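Local coordinates for protein cellulose hydrolase (Bacillus licheniformis, PDB 4YZT) that probably hydrolyses internal beta-1,4-glycosidic bonds of cellulose as a tri-modular family 5 endoglucanase and binds cellotetraose in its active-site cleft, at residues A[49-54]-A[306-311]. Residues are numbered along the deposited sequence; the frame is centred on the assembly and turned at random.
Sequences SWNNPP and NGNDQF. With BGC (beta-D-glucopyranose), chain B; BGC (beta-D-glucopyranose), chain C; BGC (beta-D-glucopyranose), chain D.
Asn51 and Asn52 both donate to one backbone oxygen, Asn306 O. Asn51 ND2 lies 3.0 Å from Asn306 O, and its N-H points almost straight at it (170°). Asn52 ND2 also lies 3.0 Å from Asn306 O, well above the carbonyl plane. The two amides reach the oxygen from opposite faces of that plane. Asn51 has CG between its backbone N and carbonyl carbon (chi1 58°), which turns the amide toward Asn306. Both amides have second partners on one loop residue: Asn51 OD1 accepts from Asn39 ND2, and Asn52 ND2 also donates to Asn39 O.

Packing is close at Gly307. Its CA lies 3.5 Å from Asn52 OD1, where a beta carbon would clash. Within 306-311, Asn306 OD1 accepts from Asn308 N at 2.8 Å and forms an Asx turn. This leaves Asn306 ND2 directed at the sugar.

Residues of both segments also meet the glycan. Asn306 ND2 donates to O3 of the chain D glucose at 3.1 Å and weakly to its O2. Asn51 OD1 lies 3.3 Å from C6 of the chain B glucose. That glucose lies nearly flat over one face of the Trp50 indole, its C3 3.7 Å from Trp50 CG and its O2 toward the rim. Aromatic residues under sugar rings are common in cellulase subsites. The Trp50 ring also meets that of His117. With an alanine here, the chain B glucose would probably lose the flat indole surface against which it lies, and His117 its ring partner.

The contact belongs to the glycan pocket of a TIM barrel. Segment 49-54 lies in the loop between strand 34-36 and helix 57-66. Segment 306-311 follows strand 299-303, so the contact joins the loops after the first and last barrel strands.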
ATOM      1  N   SER A  49      -4.816   9.859 -16.878  1.00 14.29           N
ATOM      2  CA  SER A  49      -3.490  10.284 -17.344  1.00 12.83           C
ATOM      3  C   SER A  49      -2.380   9.339 -16.878  1.00 13.62           C
ATOM      4  O   SER A  49      -1.313   9.260 -17.502  1.00 13.50           O
ATOM      5  CB  SER A  49      -3.169  11.707 -16.864  1.00 14.34           C
ATOM      6  OG  SER A  49      -3.894  12.682 -17.595  1.00 13.78           O
ATOM      7  N   TRP A  50      -2.628   8.637 -15.777  1.00 11.73           N
ATOM      8  CA  TRP A  50      -1.650   7.703 -15.240  1.00 13.40           C
ATOM      9  C   TRP A  50      -2.017   6.243 -15.596  1.00 13.23           C
ATOM     10  O   TRP A  50      -2.454   5.967 -16.716  1.00 15.47           O
ATOM     11  CB  TRP A  50      -1.502   7.910 -13.729  1.00 13.22           C
ATOM     12  CG  TRP A  50      -0.830   9.259 -13.390  1.00 12.12           C
ATOM     13  CD1 TRP A  50      -0.215  10.106 -14.267  1.00 15.37           C
ATOM     14  CD2 TRP A  50      -0.715   9.874 -12.092  1.00 10.25           C
ATOM     15  NE1 TRP A  50       0.281  11.213 -13.597  1.00 13.99           N
ATOM     16  CE2 TRP A  50      -0.018  11.093 -12.264  1.00 13.63           C
ATOM     17  CE3 TRP A  50      -1.147   9.519 -10.807  1.00 10.39           C
ATOM     18  CZ2 TRP A  50       0.270  11.952 -11.192  1.00 12.62           C
ATOM     19  CZ3 TRP A  50      -0.853  10.373  -9.740  1.00 11.00           C
ATOM     20  CH2 TRP A  50      -0.161  11.577  -9.945  1.00 11.20           C
ATOM     21  N   ASN A  51      -1.826   5.316 -14.665  1.00 12.30           N
ATOM     22  CA  ASN A  51      -1.894   3.882 -14.993  1.00 13.62           C
ATOM     23  C   ASN A  51      -3.300   3.266 -15.006  1.00 16.47           C
ATOM     24  O   ASN A  51      -3.468   2.137 -15.469  1.00 18.04           O
ATOM     25  CB  ASN A  51      -1.025   3.092 -14.007  1.00 13.61           C
ATOM     26  CG  ASN A  51      -1.459   3.303 -12.560  1.00 14.37           C
ATOM     27  OD1 ASN A  51      -1.387   4.420 -12.038  1.00 16.72           O
ATOM     28  ND2 ASN A  51      -1.916   2.232 -11.910  1.00 13.38           N
ATOM     29  N   ASN A  52      -4.293   3.980 -14.483  1.00 13.47           N
ATOM     30  CA  ASN A  52      -5.679   3.515 -14.551  1.00 14.16           C
ATOM     31  C   ASN A  52      -6.489   4.304 -15.560  1.00 14.63           C
ATOM     32  O   ASN A  52      -6.301   5.505 -15.687  1.00 17.50           O
ATOM     33  CB  ASN A  52      -6.361   3.621 -13.190  1.00 12.75           C
ATOM     34  CG  ASN A  52      -5.616   2.890 -12.108  1.00 13.28           C
ATOM     35  OD1 ASN A  52      -5.527   1.658 -12.127  1.00 13.44           O
ATOM     36  ND2 ASN A  52      -5.075   3.647 -11.140  1.00 11.72           N
ATOM     37  N   PRO A  53      -7.421   3.640 -16.264  1.00 14.36           N
ATOM     38  CA  PRO A  53      -8.375   4.362 -17.110  1.00 16.44           C
ATOM     39  C   PRO A  53      -9.422   5.052 -16.241  1.00 16.33           C
ATOM     40  O   PRO A  53      -9.443   4.793 -15.038  1.00 16.47           O
ATOM     41  CB  PRO A  53      -9.004   3.246 -17.941  1.00 17.03           C
ATOM     42  CG  PRO A  53      -9.029   2.095 -16.985  1.00 17.94           C
ATOM     43  CD  PRO A  53      -7.757   2.205 -16.168  1.00 13.84           C
ATOM     44  N   PRO A  54     -10.270   5.915 -16.823  1.00 19.11           N
ATOM     45  CA  PRO A  54     -11.362   6.458 -16.001  1.00 18.96           C
ATOM     46  C   PRO A  54     -12.187   5.326 -15.376  1.00 18.12           C
ATOM     47  O   PRO A  54     -12.478   4.317 -16.038  1.00 14.52           O
ATOM     48  CB  PRO A  54     -12.177   7.281 -16.998  1.00 18.24           C
ATOM     49  CG  PRO A  54     -11.170   7.679 -18.066  1.00 19.63           C
ATOM     50  CD  PRO A  54     -10.243   6.501 -18.176  1.00 19.50           C
ATOM     51  N   ASN A 306      -2.993   1.924  -5.607  1.00 12.15           N
ATOM     52  CA  ASN A 306      -2.820   2.770  -6.783  1.00 11.40           C
ATOM     53  C   ASN A 306      -3.261   2.108  -8.095  1.00 14.97           C
ATOM     54  O   ASN A 306      -3.084   2.679  -9.167  1.00 16.62           O
ATOM     55  CB  ASN A 306      -1.363   3.243  -6.906  1.00 12.54           C
ATOM     56  CG  ASN A 306      -0.381   2.116  -7.238  1.00 17.01           C
ATOM     57  OD1 ASN A 306      -0.761   0.957  -7.423  1.00 17.37           O
ATOM     58  ND2 ASN A 306       0.900   2.473  -7.332  1.00 17.66           N
ATOM     59  N   GLY A 307      -3.831   0.908  -8.002  1.00 13.05           N
ATOM     60  CA  GLY A 307      -4.321   0.213  -9.178  1.00 15.94           C
ATOM     61  C   GLY A 307      -3.366  -0.867  -9.659  1.00 16.13           C
ATOM     62  O   GLY A 307      -3.745  -1.748 -10.429  1.00 17.35           O
ATOM     63  N   ASN A 308      -2.125  -0.797  -9.192  1.00 16.62           N
ATOM     64  CA  ASN A 308      -1.108  -1.779  -9.539  1.00 19.21           C
ATOM     65  C   ASN A 308      -0.813  -2.782  -8.438  1.00 19.27           C
ATOM     66  O   ASN A 308      -0.371  -3.900  -8.730  1.00 20.48           O
ATOM     67  CB  ASN A 308       0.201  -1.080  -9.922  1.00 23.29           C
ATOM     68  CG  ASN A 308       0.149  -0.463 -11.292  1.00 29.36           C
ATOM     69  OD1 ASN A 308      -0.593  -0.921 -12.164  1.00 33.09           O
ATOM     70  ND2 ASN A 308       0.946   0.583 -11.502  1.00 30.56           N
ATOM     71  N   ASP A 309      -1.033  -2.390  -7.184  1.00 21.55           N
ATOM     72  CA  ASP A 309      -0.501  -3.158  -6.058  1.00 24.30           C
ATOM     73  C   ASP A 309      -1.494  -4.162  -5.481  1.00 21.25           C
ATOM     74  O   ASP A 309      -1.068  -5.197  -4.996  1.00 25.43           O
ATOM     75  CB  ASP A 309      -0.041  -2.219  -4.916  1.00 27.01           C
ATOM     76  CG  ASP A 309       1.227  -1.460  -5.242  1.00 30.10           C
ATOM     77  OD1 ASP A 309       1.991  -1.935  -6.112  1.00 33.66           O
ATOM     78  OD2 ASP A 309       1.477  -0.371  -4.668  1.00 25.81           O
ATOM     79  N   GLN A 310      -2.797  -3.898  -5.566  1.00 16.37           N
ATOM     80  CA  GLN A 310      -3.765  -4.829  -4.977  1.00 13.88           C
ATOM     81  C   GLN A 310      -4.842  -5.232  -5.975  1.00 12.41           C
ATOM     82  O   GLN A 310      -4.679  -6.208  -6.693  1.00 13.44           O
ATOM     83  CB  GLN A 310      -4.390  -4.220  -3.720  1.00 13.91           C
ATOM     84  CG  GLN A 310      -3.384  -3.660  -2.688  1.00 13.05           C
ATOM     85  CD  GLN A 310      -2.413  -4.699  -2.139  1.00 18.20           C
ATOM     86  OE1 GLN A 310      -2.581  -5.908  -2.332  1.00 17.36           O
ATOM     87  NE2 GLN A 310      -1.375  -4.223  -1.458  1.00 16.61           N
ATOM     88  N   PHE A 311      -5.944  -4.494  -6.028  1.00 12.28           N
ATOM     89  CA  PHE A 311      -7.051  -4.891  -6.896  1.00 12.66           C
ATOM     90  C   PHE A 311      -6.797  -4.602  -8.384  1.00 14.67           C
ATOM     91  O   PHE A 311      -6.557  -3.459  -8.785  1.00 14.86           O
ATOM     92  CB  PHE A 311      -8.342  -4.203  -6.461  1.00 11.36           C
ATOM     93  CG  PHE A 311      -9.546  -4.645  -7.245  1.00 13.31           C
ATOM     94  CD1 PHE A 311      -9.974  -5.961  -7.177  1.00 14.37           C
ATOM     95  CD2 PHE A 311     -10.254  -3.748  -8.038  1.00 13.53           C
ATOM     96  CE1 PHE A 311     -11.083  -6.397  -7.896  1.00 16.74           C
ATOM     97  CE2 PHE A 311     -11.369  -4.171  -8.759  1.00 16.19           C
ATOM     98  CZ  PHE A 311     -11.778  -5.493  -8.692  1.00 17.53           C
TER
HETATM   99  C2  BGC B   3       3.184   8.486 -11.217  1.00 21.48           C
HETATM  100  C3  BGC B   3       2.580   8.225 -12.567  1.00 21.18           C
HETATM  101  C4  BGC B   3       2.504   6.780 -12.896  1.00 21.10           C
HETATM  102  C5  BGC B   3       1.855   6.021 -11.777  1.00 20.56           C
HETATM  103  C6  BGC B   3       1.941   4.561 -12.064  1.00 23.85           C
HETATM  104  C1  BGC B   3       2.431   7.746 -10.155  1.00 17.70           C
HETATM  105  O2  BGC B   3       3.191   9.888 -10.900  1.00 22.41           O
HETATM  106  O3  BGC B   3       3.363   8.914 -13.568  1.00 22.24           O
HETATM  107  O4  BGC B   3       1.642   6.500 -14.048  1.00 23.79           O
HETATM  108  O5  BGC B   3       2.490   6.317 -10.475  1.00 18.24           O
HETATM  109  O6  BGC B   3       3.293   4.185 -12.009  1.00 29.48           O
HETATM  110  C2  BGC C   4       1.764   5.590 -16.257  1.00 25.45           C
HETATM  111  C3  BGC C   4       2.361   5.752 -17.562  1.00 28.80           C
HETATM  112  C4  BGC C   4       2.225   7.141 -18.081  1.00 29.49           C
HETATM  113  C5  BGC C   4       2.777   8.202 -17.098  1.00 27.57           C
HETATM  114  C6  BGC C   4       2.428   9.509 -17.527  1.00 26.39           C
HETATM  115  C1  BGC C   4       2.316   6.570 -15.285  1.00 26.34           C
HETATM  116  O2  BGC C   4       1.979   4.184 -15.771  1.00 23.76           O
HETATM  117  O3  BGC C   4       1.711   4.831 -18.526  1.00 30.68           O
HETATM  118  O4  BGC C   4       2.919   7.274 -19.331  1.00 29.85           O
HETATM  119  O5  BGC C   4       2.126   7.953 -15.768  1.00 26.17           O
HETATM  120  O6  BGC C   4       2.498  10.347 -16.420  1.00 27.15           O
HETATM  121  C2  BGC D   2       1.237   6.412  -5.945  1.00 17.85           C
HETATM  122  C3  BGC D   2       2.157   6.454  -7.123  1.00 16.74           C
HETATM  123  C4  BGC D   2       2.086   7.791  -7.793  1.00 17.17           C
HETATM  124  C5  BGC D   2       2.385   8.904  -6.806  1.00 19.28           C
HETATM  125  C6  BGC D   2       2.252  10.241  -7.489  1.00 22.80           C
HETATM  126  C1  BGC D   2       1.547   7.533  -4.985  1.00 18.68           C
HETATM  127  O2  BGC D   2       1.322   5.148  -5.249  1.00 15.95           O
HETATM  128  O3  BGC D   2       1.811   5.365  -8.034  1.00 14.99           O
HETATM  129  O4  BGC D   2       3.052   7.929  -8.908  1.00 17.07           O
HETATM  130  O5  BGC D   2       1.477   8.861  -5.641  1.00 16.77           O
HETATM  131  O6  BGC D   2       2.729  11.278  -6.634  1.00 26.52           O
HETATM  132  O   HOH W   1      -2.838  -0.340 -13.078  1.00 33.92           O